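Beta-galactosidase (PDB 4OIF) probably hydrolyses terminal non-reducing beta-D-galactose residues from beta-D-galactosides, as a zinc-containing, trimeric member of glycoside hydrolase family 42. Local coordinates at residues I15-D20 with K396-M401; E170-W175 with K225-D230; M341-S346 with A392-A397. One frame throughout, in Å; residues are numbered along the deposited sequence. Where two conformers were deposited one is given.

Contact 1 (I15-D20 with K396-M401); sequences ILHGGD and KALKKM
CG2 of Ile15 stands anti to the backbone N while CG1 lies beside it (chi1 -81°), and Leu398 holds its CG anti to the carbonyl carbon (chi1 -64°); between them these torsions send Ile15 CG2 into the fork of the leucine. Ile15 CG2 sits 3.7 Å from both Leu398 CD1 and Leu398 CD2, the two side chains crossing at about a right angle. The other branch of the beta-branched residue reaches further along: Ile15 CD1 packs 3.7 Å from Met401 CB. Leu398 CD1 also meets His17, 3.6 Å from His17 CB and obliquely placed against its ring. One leucine methyl thus fills the step between Ile15 and His17, whose side chains both face the helix, whereas Leu16 between them points away. Strand 16-21 belongs to the parallel barrel of the TIM-barrel domain, and helix 386-399 covers its outer side here, with Ile357 of the adjoining strand also touching Leu398. The imidazole is held by Tyr359 OH at NE2 and by the carbonyl O of His44 at ND1. No hydrogen bond joins the two segments; buried apolar packing holds them together, and the histidine's polar needs are met by other parts of the chain.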
ATOM      1  N   ILE A  15       2.961  44.757 -12.209  1.00  9.06           N
ATOM      2  CA  ILE A  15       2.754  43.376 -11.804  1.00 10.98           C
ATOM      3  C   ILE A  15       3.795  42.496 -12.486  1.00 14.22           C
ATOM      4  O   ILE A  15       3.882  42.464 -13.712  1.00  9.73           O
ATOM      5  CB  ILE A  15       1.339  42.888 -12.135  1.00  6.43           C
ATOM      6  CG1 ILE A  15       0.366  43.365 -11.054  1.00 11.64           C
ATOM      7  CG2 ILE A  15       1.309  41.374 -12.217  1.00  8.20           C
ATOM      8  CD1 ILE A  15      -0.965  43.821 -11.585  1.00  9.70           C
ATOM      9  N   LEU A  16       4.605  41.817 -11.679  1.00  9.03           N
ATOM     10  CA  LEU A  16       5.665  40.973 -12.205  1.00 12.22           C
ATOM     11  C   LEU A  16       5.060  39.893 -13.083  1.00 14.58           C
ATOM     12  O   LEU A  16       4.065  39.299 -12.720  1.00  9.85           O
ATOM     13  CB  LEU A  16       6.474  40.330 -11.080  1.00  6.69           C
ATOM     14  CG  LEU A  16       6.713  41.190  -9.839  1.00 13.40           C
ATOM     15  CD1 LEU A  16       7.570  40.422  -8.850  1.00  4.85           C
ATOM     16  CD2 LEU A  16       7.349  42.530 -10.215  1.00  5.32           C
ATOM     17  N   HIS A  17       5.651  39.655 -14.244  1.00 11.04           N
ATOM     18  CA  HIS A  17       5.197  38.571 -15.091  1.00 10.35           C
ATOM     19  C   HIS A  17       6.415  37.861 -15.651  1.00 11.70           C
ATOM     20  O   HIS A  17       7.275  38.485 -16.262  1.00  9.17           O
ATOM     21  CB  HIS A  17       4.304  39.091 -16.214  1.00  9.05           C
ATOM     22  CG  HIS A  17       3.696  38.012 -17.051  1.00  9.53           C
ATOM     23  ND1 HIS A  17       3.617  38.096 -18.426  1.00 11.12           N
ATOM     24  CD2 HIS A  17       3.126  36.833 -16.711  1.00 11.76           C
ATOM     25  CE1 HIS A  17       3.027  37.009 -18.897  1.00 11.27           C
ATOM     26  NE2 HIS A  17       2.715  36.227 -17.878  1.00  8.60           N
ATOM     27  N   GLY A  18       6.506  36.556 -15.427  1.00 12.04           N
ATOM     28  CA  GLY A  18       7.657  35.824 -15.925  1.00  6.06           C
ATOM     29  C   GLY A  18       7.814  34.566 -15.116  1.00  9.55           C
ATOM     30  O   GLY A  18       6.839  33.852 -14.939  1.00 12.63           O
ATOM     31  N   GLY A  19       9.014  34.300 -14.608  1.00  7.91           N
ATOM     32  CA  GLY A  19       9.231  33.115 -13.790  1.00  7.46           C
ATOM     33  C   GLY A  19      10.645  32.532 -13.782  1.00 10.39           C
ATOM     34  O   GLY A  19      11.619  33.190 -14.156  1.00  3.83           O
ATOM     35  N   ASP A  20      10.760  31.288 -13.336  1.00  7.61           N
ATOM     36  CA  ASP A  20      12.062  30.646 -13.256  1.00  7.12           C
ATOM     37  C   ASP A  20      12.722  30.571 -14.630  1.00 10.54           C
ATOM     38  O   ASP A  20      12.139  30.077 -15.603  1.00  9.54           O
ATOM     39  CB  ASP A  20      11.938  29.247 -12.653  1.00  7.78           C
ATOM     40  CG  ASP A  20      11.670  29.273 -11.153  1.00 11.69           C
ATOM     41  OD1 ASP A  20      11.003  30.213 -10.668  1.00 15.67           O
ATOM     42  OD2 ASP A  20      12.136  28.355 -10.453  1.00 16.19           O
ATOM     43  N   LYS A 396      -0.186  41.031 -21.617  1.00 20.96           N
ATOM     44  CA  LYS A 396      -0.874  42.213 -22.135  0.62 18.98           C
ATOM     45  C   LYS A 396      -1.900  42.719 -21.137  1.00 16.53           C
ATOM     46  O   LYS A 396      -2.080  43.926 -20.972  1.00 23.81           O
ATOM     47  CB  LYS A 396      -1.562  41.904 -23.467  0.62 15.60           C
ATOM     48  CG  LYS A 396      -0.623  41.436 -24.567  0.62 20.28           C
ATOM     49  CD  LYS A 396      -1.404  40.903 -25.761  0.62 26.48           C
ATOM     50  CE  LYS A 396      -0.480  40.457 -26.891  0.62 30.67           C
ATOM     51  NZ  LYS A 396      -1.233  40.132 -28.139  0.62 28.64           N
ATOM     52  N   ALA A 397      -2.573  41.791 -20.467  1.00 16.45           N
ATOM     53  CA  ALA A 397      -3.569  42.193 -19.495  1.00 12.44           C
ATOM     54  C   ALA A 397      -2.903  42.842 -18.285  1.00 21.72           C
ATOM     55  O   ALA A 397      -3.372  43.872 -17.790  1.00 18.49           O
ATOM     56  CB  ALA A 397      -4.412  41.010 -19.083  1.00  9.09           C
ATOM     57  N   LEU A 398      -1.797  42.257 -17.830  1.00 13.94           N
ATOM     58  CA  LEU A 398      -1.113  42.731 -16.630  1.00 21.12           C
ATOM     59  C   LEU A 398      -0.501  44.105 -16.843  1.00 17.92           C
ATOM     60  O   LEU A 398      -0.429  44.909 -15.921  1.00 13.30           O
ATOM     61  CB  LEU A 398      -0.021  41.750 -16.195  1.00 20.16           C
ATOM     62  CG  LEU A 398      -0.417  40.341 -15.747  1.00 19.78           C
ATOM     63  CD1 LEU A 398       0.840  39.541 -15.393  1.00 13.75           C
ATOM     64  CD2 LEU A 398      -1.418  40.359 -14.575  1.00 16.29           C
ATOM     65  N   LYS A 399      -0.046  44.376 -18.058  1.00 18.87           N
ATOM     66  CA  LYS A 399       0.503  45.699 -18.328  1.00 21.64           C
ATOM     67  C   LYS A 399      -0.523  46.812 -18.092  1.00 21.13           C
ATOM     68  O   LYS A 399      -0.155  47.936 -17.766  1.00 17.02           O
ATOM     69  CB  LYS A 399       1.055  45.762 -19.752  1.00 16.01           C
ATOM     70  CG  LYS A 399       2.330  44.946 -19.891  1.00 27.41           C
ATOM     71  CD  LYS A 399       2.926  44.959 -21.287  1.00 26.63           C
ATOM     72  CE  LYS A 399       4.332  44.357 -21.247  1.00 29.53           C
ATOM     73  NZ  LYS A 399       4.963  44.191 -22.590  1.00 35.66           N
ATOM     74  N   LYS A 400      -1.810  46.499 -18.226  1.00 21.96           N
ATOM     75  CA  LYS A 400      -2.852  47.498 -17.992  1.00 18.33           C
ATOM     76  C   LYS A 400      -3.306  47.529 -16.541  1.00 19.51           C
ATOM     77  O   LYS A 400      -4.302  48.177 -16.227  1.00 23.30           O
ATOM     78  CB  LYS A 400      -4.077  47.245 -18.875  1.00 21.77           C
ATOM     79  CG  LYS A 400      -3.791  47.081 -20.356  1.00 29.68           C
ATOM     80  CD  LYS A 400      -5.071  46.746 -21.118  1.00 26.71           C
ATOM     81  CE  LYS A 400      -4.795  46.425 -22.587  1.00 41.29           C
ATOM     82  NZ  LYS A 400      -6.049  46.074 -23.323  1.00 25.41           N
ATOM     83  N   MET A 401      -2.585  46.845 -15.655  1.00 18.62           N
ATOM     84  CA  MET A 401      -3.073  46.653 -14.288  1.00 15.49           C
ATOM     85  C   MET A 401      -2.153  47.193 -13.189  1.00 12.86           C
ATOM     86  O   MET A 401      -2.256  46.787 -12.035  1.00 19.29           O
ATOM     87  CB  MET A 401      -3.345  45.153 -14.053  1.00 19.25           C
ATOM     88  CG  MET A 401      -4.613  44.649 -14.747  1.00 15.25           C
ATOM     89  SD  MET A 401      -4.761  42.856 -14.856  1.00 19.59           S
ATOM     90  CE  MET A 401      -5.031  42.391 -13.148  1.00  9.42           C
TER

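Contact 2 (E170-W175 with K225-D230); sequences EAFREW and KRFVTD
Aromatic packing dominates where Phe227 of helix 218-246 inserts between Phe172 and Trp175 of helix 166-179. CG of both Phe227 and Trp175 lies anti to the backbone N, carrying the rings together. The edge of Phe227 is turned toward the indole face in a T-shaped pair, the centroids of the Phe227 ring and the indole five-membered ring 5.3 Å apart, planes at 74°. Against Phe172 the rings meet obliquely. Two CH-pi contacts add to this: Phe172 CA lies over the Phe227 ring, 3.9 Å from its centroid, and Phe227 CB over the six-membered ring of Trp175. A flat ring suits position 227: it offers face and edge to different neighbours. The three rings form an aromatic cluster where segments 170-175 and 225-230 of two TIM-barrel-domain helices cross at 104°; Trp224 extends it, and the zinc ligand Cys168 lies near Phe227.

Smaller apolar groups border the cluster: Ala171 CB meets Phe227 CZ at 3.8 Å, and Arg226 CB approaches Trp175 CH2, the Arg226 guanidinium leading off to Glu420 and Glu508 O.

A hydrogen bond runs from Trp175 NE1 to Asp230 OD2, 2.8 Å long and 161° at the hydrogen. The oxygen, in the indole plane, accepts through its anti lone pair, and the bond helps fix the ring's rotation.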
ATOM      1  N   GLU A 170      21.923  16.390  18.566  1.00  9.35           N
ATOM      2  CA  GLU A 170      22.491  17.273  19.569  1.00 10.87           C
ATOM      3  C   GLU A 170      21.813  18.638  19.536  1.00 10.17           C
ATOM      4  O   GLU A 170      21.473  19.192  20.590  1.00  7.01           O
ATOM      5  CB  GLU A 170      24.002  17.402  19.397  1.00  9.94           C
ATOM      6  CG  GLU A 170      24.780  16.492  20.350  1.00 36.23           C
ATOM      7  CD  GLU A 170      24.337  16.653  21.815  1.00 66.48           C
ATOM      8  OE1 GLU A 170      24.072  17.805  22.243  1.00 64.38           O
ATOM      9  OE2 GLU A 170      24.245  15.632  22.538  1.00 47.76           O
ATOM     10  N   ALA A 171      21.575  19.156  18.332  1.00 13.01           N
ATOM     11  CA  ALA A 171      20.896  20.446  18.196  1.00 16.35           C
ATOM     12  C   ALA A 171      19.459  20.426  18.765  1.00 11.88           C
ATOM     13  O   ALA A 171      18.998  21.410  19.356  1.00  7.83           O
ATOM     14  CB  ALA A 171      20.886  20.883  16.726  1.00  8.39           C
ATOM     15  N   PHE A 172      18.767  19.304  18.578  1.00  7.49           N
ATOM     16  CA  PHE A 172      17.430  19.088  19.135  1.00  6.39           C
ATOM     17  C   PHE A 172      17.482  19.064  20.658  1.00  6.45           C
ATOM     18  O   PHE A 172      16.637  19.653  21.326  1.00  7.40           O
ATOM     19  CB  PHE A 172      16.830  17.778  18.599  1.00  9.52           C
ATOM     20  CG  PHE A 172      15.431  17.499  19.078  1.00  7.19           C
ATOM     21  CD1 PHE A 172      14.442  18.479  18.997  1.00  4.00           C
ATOM     22  CD2 PHE A 172      15.094  16.244  19.575  1.00  3.47           C
ATOM     23  CE1 PHE A 172      13.144  18.216  19.427  1.00  7.73           C
ATOM     24  CE2 PHE A 172      13.805  15.967  20.002  1.00  3.51           C
ATOM     25  CZ  PHE A 172      12.819  16.957  19.934  1.00  3.75           C
ATOM     26  N   ARG A 173      18.491  18.388  21.206  1.00 13.68           N
ATOM     27  CA  ARG A 173      18.692  18.390  22.652  1.00  9.71           C
ATOM     28  C   ARG A 173      18.932  19.792  23.202  1.00 13.07           C
ATOM     29  O   ARG A 173      18.342  20.165  24.221  1.00 12.87           O
ATOM     30  CB  ARG A 173      19.843  17.479  23.032  1.00  7.25           C
ATOM     31  CG  ARG A 173      19.423  16.042  23.155  1.00  6.01           C
ATOM     32  CD  ARG A 173      20.586  15.141  23.497  1.00  9.28           C
ATOM     33  NE  ARG A 173      20.329  13.815  22.964  1.00 10.26           N
ATOM     34  CZ  ARG A 173      21.011  13.275  21.965  1.00 13.54           C
ATOM     35  NH1 ARG A 173      22.032  13.932  21.427  1.00 19.80           N
ATOM     36  NH2 ARG A 173      20.687  12.068  21.524  1.00 14.83           N
ATOM     37  N   GLU A 174      19.777  20.574  22.531  1.00  7.50           N
ATOM     38  CA  GLU A 174      20.033  21.941  22.988  1.00 11.97           C
ATOM     39  C   GLU A 174      18.778  22.802  22.888  1.00 12.70           C
ATOM     40  O   GLU A 174      18.491  23.628  23.772  1.00 14.50           O
ATOM     41  CB  GLU A 174      21.184  22.570  22.199  1.00 11.68           C
ATOM     42  CG  GLU A 174      22.542  21.957  22.539  1.00 21.57           C
ATOM     43  CD  GLU A 174      22.847  22.036  24.032  1.00 39.06           C
ATOM     44  OE1 GLU A 174      22.694  23.146  24.600  1.00 20.35           O
ATOM     45  OE2 GLU A 174      23.214  20.990  24.633  1.00 23.97           O
ATOM     46  N   TRP A 175      18.017  22.573  21.822  1.00 10.17           N
ATOM     47  CA  TRP A 175      16.740  23.244  21.613  1.00  8.50           C
ATOM     48  C   TRP A 175      15.778  22.943  22.762  1.00  9.82           C
ATOM     49  O   TRP A 175      15.100  23.835  23.275  1.00  9.42           O
ATOM     50  CB  TRP A 175      16.140  22.804  20.278  1.00  6.58           C
ATOM     51  CG  TRP A 175      14.884  23.510  19.864  1.00 12.90           C
ATOM     52  CD1 TRP A 175      14.792  24.644  19.098  1.00  9.48           C
ATOM     53  CD2 TRP A 175      13.531  23.111  20.152  1.00  8.57           C
ATOM     54  NE1 TRP A 175      13.470  24.967  18.896  1.00  9.95           N
ATOM     55  CE2 TRP A 175      12.678  24.048  19.536  1.00  5.75           C
ATOM     56  CE3 TRP A 175      12.961  22.058  20.876  1.00 10.85           C
ATOM     57  CZ2 TRP A 175      11.290  23.966  19.626  1.00  8.92           C
ATOM     58  CZ3 TRP A 175      11.580  21.975  20.961  1.00  7.88           C
ATOM     59  CH2 TRP A 175      10.759  22.928  20.343  1.00 11.54           C
ATOM     60  N   LYS A 225       8.609  18.487  15.369  1.00  7.70           N
ATOM     61  CA  LYS A 225       8.177  19.320  14.247  0.55  9.08           C
ATOM     62  C   LYS A 225       8.529  20.801  14.479  1.00  6.99           C
ATOM     63  O   LYS A 225       9.009  21.489  13.557  1.00  9.53           O
ATOM     64  CB  LYS A 225       6.681  19.139  13.997  0.55  8.19           C
ATOM     65  CG  LYS A 225       6.332  17.750  13.469  0.55  9.40           C
ATOM     66  CD  LYS A 225       4.845  17.599  13.171  0.55 10.85           C
ATOM     67  CE  LYS A 225       4.537  16.251  12.523  0.55  8.58           C
ATOM     68  NZ  LYS A 225       4.279  15.148  13.505  0.55  8.57           N
ATOM     69  N   ARG A 226       8.322  21.282  15.702  1.00  6.01           N
ATOM     70  CA  ARG A 226       8.671  22.660  16.038  1.00  7.06           C
ATOM     71  C   ARG A 226      10.164  22.906  15.830  1.00  8.52           C
ATOM     72  O   ARG A 226      10.562  23.924  15.286  1.00  7.78           O
ATOM     73  CB  ARG A 226       8.290  22.993  17.478  1.00  9.30           C
ATOM     74  CG  ARG A 226       6.800  23.093  17.750  1.00  5.74           C
ATOM     75  CD  ARG A 226       6.523  23.108  19.248  1.00  6.23           C
ATOM     76  NE  ARG A 226       5.149  23.486  19.554  1.00  7.92           N
ATOM     77  CZ  ARG A 226       4.411  22.933  20.514  1.00 15.96           C
ATOM     78  NH1 ARG A 226       4.908  21.960  21.271  1.00  8.46           N
ATOM     79  NH2 ARG A 226       3.165  23.350  20.716  1.00 13.27           N
ATOM     80  N   PHE A 227      10.988  21.961  16.254  1.00  9.22           N
ATOM     81  CA  PHE A 227      12.422  22.106  16.093  1.00  7.80           C
ATOM     82  C   PHE A 227      12.801  22.086  14.630  1.00  7.99           C
ATOM     83  O   PHE A 227      13.722  22.760  14.232  1.00  8.97           O
ATOM     84  CB  PHE A 227      13.192  21.009  16.821  1.00  8.14           C
ATOM     85  CG  PHE A 227      14.622  20.884  16.363  1.00  9.39           C
ATOM     86  CD1 PHE A 227      15.587  21.757  16.823  1.00  8.27           C
ATOM     87  CD2 PHE A 227      14.991  19.912  15.455  1.00  5.86           C
ATOM     88  CE1 PHE A 227      16.902  21.653  16.394  1.00 13.31           C
ATOM     89  CE2 PHE A 227      16.294  19.808  15.022  1.00  7.75           C
ATOM     90  CZ  PHE A 227      17.254  20.674  15.496  1.00  7.94           C
ATOM     91  N   VAL A 228      12.106  21.294  13.835  1.00  6.44           N
ATOM     92  CA  VAL A 228      12.387  21.227  12.413  1.00  5.57           C
ATOM     93  C   VAL A 228      12.136  22.602  11.796  1.00  8.24           C
ATOM     94  O   VAL A 228      12.975  23.125  11.018  1.00  8.19           O
ATOM     95  CB  VAL A 228      11.530  20.140  11.723  1.00  8.11           C
ATOM     96  CG1 VAL A 228      11.575  20.302  10.201  1.00  4.50           C
ATOM     97  CG2 VAL A 228      12.000  18.747  12.163  1.00  4.20           C
ATOM     98  N   THR A 229      11.004  23.201  12.166  1.00  2.88           N
ATOM     99  CA  THR A 229      10.731  24.565  11.725  1.00  5.66           C
ATOM    100  C   THR A 229      11.823  25.559  12.165  1.00  6.93           C
ATOM    101  O   THR A 229      12.395  26.279  11.334  1.00  4.65           O
ATOM    102  CB  THR A 229       9.369  25.059  12.239  1.00 13.31           C
ATOM    103  OG1 THR A 229       8.334  24.427  11.481  1.00  7.26           O
ATOM    104  CG2 THR A 229       9.245  26.576  12.075  1.00  4.57           C
ATOM    105  N   ASP A 230      12.128  25.570  13.459  1.00  3.32           N
ATOM    106  CA  ASP A 230      13.126  26.486  13.994  1.00  4.40           C
ATOM    107  C   ASP A 230      14.497  26.316  13.349  1.00  8.87           C
ATOM    108  O   ASP A 230      15.152  27.288  13.022  1.00 12.33           O
ATOM    109  CB  ASP A 230      13.253  26.322  15.506  1.00  7.53           C
ATOM    110  CG  ASP A 230      12.163  27.059  16.265  1.00 14.28           C
ATOM    111  OD1 ASP A 230      11.421  27.837  15.630  1.00 17.98           O
ATOM    112  OD2 ASP A 230      12.051  26.864  17.496  1.00 14.54           O
TER

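Contact 3 (M341-S346 with A392-A397); sequences MHFLSS and AEVGKA
Phe343 presents the rim of its ring to helix 386-399. With CG anti to the backbone N (chi1 -168°), the phenyl reaches across so that Phe343 CE1 lies 3.5 Å from Ala397 CB and 3.7 Å from the carbonyl O of Glu393, both near the ring plane. A small methyl at Ala397 suits this, since the ring edge comes up close to the helix backbone. Val394 and Phe343 run alongside one another with opposite headings: Val394 CG2 sits 3.6 Å from Phe343 CD1, at an oblique position beside the ring.

That same methyl is the centre of the contact. It also meets His342, whose CD2 is 3.9 Å away from Val394 CG2, the two side chains crossing at about a right angle, and it touches Ser346 OG. Val394 suits the place because its two methyls spread: CG2 serves these three residues, while CG1 approaches Ser346 CB. The segments run in broadly the same direction, their axes 9.6 Å apart and inclined at 35°, as neighbouring helices on the outside of a TIM barrel do; strand 356-359 lies beneath, with Ile357 and Tyr359 touching Ser346 and Val394 respectively.

Polar groups find partners within or near helix 341-351. Ser346 OG donates to His342 O at 2.8 Å from above the carbonyl plane, while Ser346 N reaches the same oxygen from the opposite face, so that two bonds grip it. The serine hydroxyl also lies over one face of the His342 ring. Lys337 at ND1 and Tyr359 OH at NE2 hold the imidazole. On the exposed side, Glu393 OE2 forms a salt bridge with Lys396 NZ.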
ATOM      1  N   MET A 341      -8.343  29.012 -19.241  1.00  9.68           N
ATOM      2  CA  MET A 341      -8.202  28.687 -17.833  1.00 13.25           C
ATOM      3  C   MET A 341      -6.946  29.324 -17.241  1.00 14.24           C
ATOM      4  O   MET A 341      -6.921  29.697 -16.058  1.00 10.25           O
ATOM      5  CB  MET A 341      -8.180  27.169 -17.637  1.00 12.83           C
ATOM      6  CG  MET A 341      -7.824  26.728 -16.227  1.00  8.17           C
ATOM      7  SD  MET A 341      -8.944  27.371 -14.970  1.00 17.76           S
ATOM      8  CE  MET A 341     -10.459  26.610 -15.481  1.00  4.29           C
ATOM      9  N   HIS A 342      -5.901  29.449 -18.054  1.00  9.65           N
ATOM     10  CA  HIS A 342      -4.684  30.062 -17.553  1.00  8.95           C
ATOM     11  C   HIS A 342      -4.926  31.535 -17.255  1.00  7.32           C
ATOM     12  O   HIS A 342      -4.578  32.036 -16.170  1.00  8.55           O
ATOM     13  CB  HIS A 342      -3.524  29.912 -18.530  1.00  8.26           C
ATOM     14  CG  HIS A 342      -2.270  30.547 -18.026  1.00 13.35           C
ATOM     15  ND1 HIS A 342      -1.728  30.233 -16.800  1.00 15.22           N
ATOM     16  CD2 HIS A 342      -1.485  31.519 -18.546  1.00 12.06           C
ATOM     17  CE1 HIS A 342      -0.644  30.960 -16.600  1.00 14.61           C
ATOM     18  NE2 HIS A 342      -0.479  31.754 -17.642  1.00 13.13           N
ATOM     19  N   PHE A 343      -5.539  32.224 -18.212  1.00  7.23           N
ATOM     20  CA  PHE A 343      -5.890  33.627 -18.012  1.00 13.64           C
ATOM     21  C   PHE A 343      -6.735  33.807 -16.728  1.00  9.91           C
ATOM     22  O   PHE A 343      -6.432  34.650 -15.848  1.00  8.46           O
ATOM     23  CB  PHE A 343      -6.632  34.182 -19.240  1.00  8.87           C
ATOM     24  CG  PHE A 343      -6.768  35.664 -19.215  1.00  8.96           C
ATOM     25  CD1 PHE A 343      -5.772  36.469 -19.730  1.00 10.33           C
ATOM     26  CD2 PHE A 343      -7.858  36.263 -18.597  1.00 13.69           C
ATOM     27  CE1 PHE A 343      -5.870  37.846 -19.653  1.00  5.72           C
ATOM     28  CE2 PHE A 343      -7.964  37.634 -18.526  1.00  6.65           C
ATOM     29  CZ  PHE A 343      -6.965  38.426 -19.054  1.00  4.56           C
ATOM     30  N   LEU A 344      -7.765  32.974 -16.621  1.00  7.54           N
ATOM     31  CA  LEU A 344      -8.698  32.990 -15.496  1.00  7.67           C
ATOM     32  C   LEU A 344      -7.998  32.820 -14.157  1.00  8.25           C
ATOM     33  O   LEU A 344      -8.187  33.638 -13.239  1.00 10.74           O
ATOM     34  CB  LEU A 344      -9.748  31.892 -15.689  1.00  6.73           C
ATOM     35  CG  LEU A 344     -10.643  31.446 -14.533  1.00  8.31           C
ATOM     36  CD1 LEU A 344     -11.463  32.591 -13.941  1.00  6.57           C
ATOM     37  CD2 LEU A 344     -11.553  30.296 -14.979  1.00  3.38           C
ATOM     38  N   SER A 345      -7.185  31.769 -14.053  1.00  6.38           N
ATOM     39  CA  SER A 345      -6.460  31.477 -12.816  1.00  6.09           C
ATOM     40  C   SER A 345      -5.463  32.596 -12.450  1.00  7.72           C
ATOM     41  O   SER A 345      -5.306  32.944 -11.268  1.00  9.20           O
ATOM     42  CB  SER A 345      -5.745  30.122 -12.918  1.00  6.64           C
ATOM     43  OG  SER A 345      -4.688  30.120 -13.860  1.00 11.07           O
ATOM     44  N   SER A 346      -4.808  33.174 -13.452  1.00  4.84           N
ATOM     45  CA  SER A 346      -3.896  34.272 -13.165  1.00  7.43           C
ATOM     46  C   SER A 346      -4.645  35.474 -12.589  1.00  6.94           C
ATOM     47  O   SER A 346      -4.205  36.113 -11.596  1.00  8.97           O
ATOM     48  CB  SER A 346      -3.137  34.664 -14.429  1.00 10.34           C
ATOM     49  OG  SER A 346      -2.534  33.527 -15.006  1.00  7.34           O
ATOM     50  N   ALA A 392       1.057  35.276 -23.275  1.00  8.36           N
ATOM     51  CA  ALA A 392       1.138  36.620 -23.849  1.00 11.30           C
ATOM     52  C   ALA A 392      -0.105  37.451 -23.543  1.00 13.03           C
ATOM     53  O   ALA A 392      -0.001  38.628 -23.229  1.00 18.06           O
ATOM     54  CB  ALA A 392       1.354  36.541 -25.353  1.00 12.65           C
ATOM     55  N   GLU A 393      -1.279  36.843 -23.642  1.00 12.31           N
ATOM     56  CA  GLU A 393      -2.518  37.535 -23.314  1.00 14.49           C
ATOM     57  C   GLU A 393      -2.539  37.954 -21.855  1.00 18.74           C
ATOM     58  O   GLU A 393      -2.960  39.079 -21.527  1.00 23.96           O
ATOM     59  CB  GLU A 393      -3.730  36.660 -23.637  1.00 14.41           C
ATOM     60  CG  GLU A 393      -4.019  36.584 -25.133  1.00 15.81           C
ATOM     61  CD  GLU A 393      -4.051  37.969 -25.799  1.00 36.80           C
ATOM     62  OE1 GLU A 393      -4.784  38.864 -25.309  1.00 35.37           O
ATOM     63  OE2 GLU A 393      -3.342  38.164 -26.812  1.00 26.27           O
ATOM     64  N   VAL A 394      -2.075  37.065 -20.975  1.00 13.71           N
ATOM     65  CA  VAL A 394      -1.983  37.431 -19.566  1.00 15.35           C
ATOM     66  C   VAL A 394      -1.045  38.629 -19.420  1.00 19.12           C
ATOM     67  O   VAL A 394      -1.383  39.588 -18.732  1.00 15.93           O
ATOM     68  CB  VAL A 394      -1.508  36.251 -18.670  1.00 15.16           C
ATOM     69  CG1 VAL A 394      -1.091  36.746 -17.292  1.00  5.67           C
ATOM     70  CG2 VAL A 394      -2.616  35.215 -18.535  1.00  6.44           C
ATOM     71  N   GLY A 395       0.110  38.586 -20.092  1.00 13.22           N
ATOM     72  CA  GLY A 395       1.068  39.683 -20.050  1.00 13.44           C
ATOM     73  C   GLY A 395       0.472  41.026 -20.454  1.00 16.60           C
ATOM     74  O   GLY A 395       0.598  42.027 -19.725  1.00 20.38           O
ATOM     75  N   LYS A 396      -0.186  41.031 -21.617  1.00 20.96           N
ATOM     76  CA  LYS A 396      -0.874  42.213 -22.135  0.62 18.98           C
ATOM     77  C   LYS A 396      -1.900  42.719 -21.137  1.00 16.53           C
ATOM     78  O   LYS A 396      -2.080  43.926 -20.972  1.00 23.81           O
ATOM     79  CB  LYS A 396      -1.562  41.904 -23.467  0.62 15.60           C
ATOM     80  CG  LYS A 396      -0.623  41.436 -24.567  0.62 20.28           C
ATOM     81  CD  LYS A 396      -1.404  40.903 -25.761  0.62 26.48           C
ATOM     82  CE  LYS A 396      -0.480  40.457 -26.891  0.62 30.67           C
ATOM     83  NZ  LYS A 396      -1.233  40.132 -28.139  0.62 28.64           N
ATOM     84  N   ALA A 397      -2.573  41.791 -20.467  1.00 16.45           N
ATOM     85  CA  ALA A 397      -3.569  42.193 -19.495  1.00 12.44           C
ATOM     86  C   ALA A 397      -2.903  42.842 -18.285  1.00 21.72           C
ATOM     87  O   ALA A 397      -3.372  43.872 -17.790  1.00 18.49           O
ATOM     88  CB  ALA A 397      -4.412  41.010 -19.083  1.00  9.09           C
TER

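Overall arrangement
From the N terminus, strand 16-21 comes first, and its return partner is the end of helix 386-399, so contact 1 closes a loop spanning nearly the whole TIM-barrel domain. Within that loop contact 2 links helix 166-179 to helix 218-246 near the zinc site, and later contact 3 joins helix 341-351 to helix 386-399. Contacts 2 and 3 follow one another in series, whereas contacts 1 and 3 end on the same helix and share Lys396 and Ala397. Those two touch through His17 and Gly395, joining the first strand to the last barrel helices. Contact 2 lies on the opposite side of the chain's centre from contacts 1 and 3, its centre about 41 Å from that of contact 1.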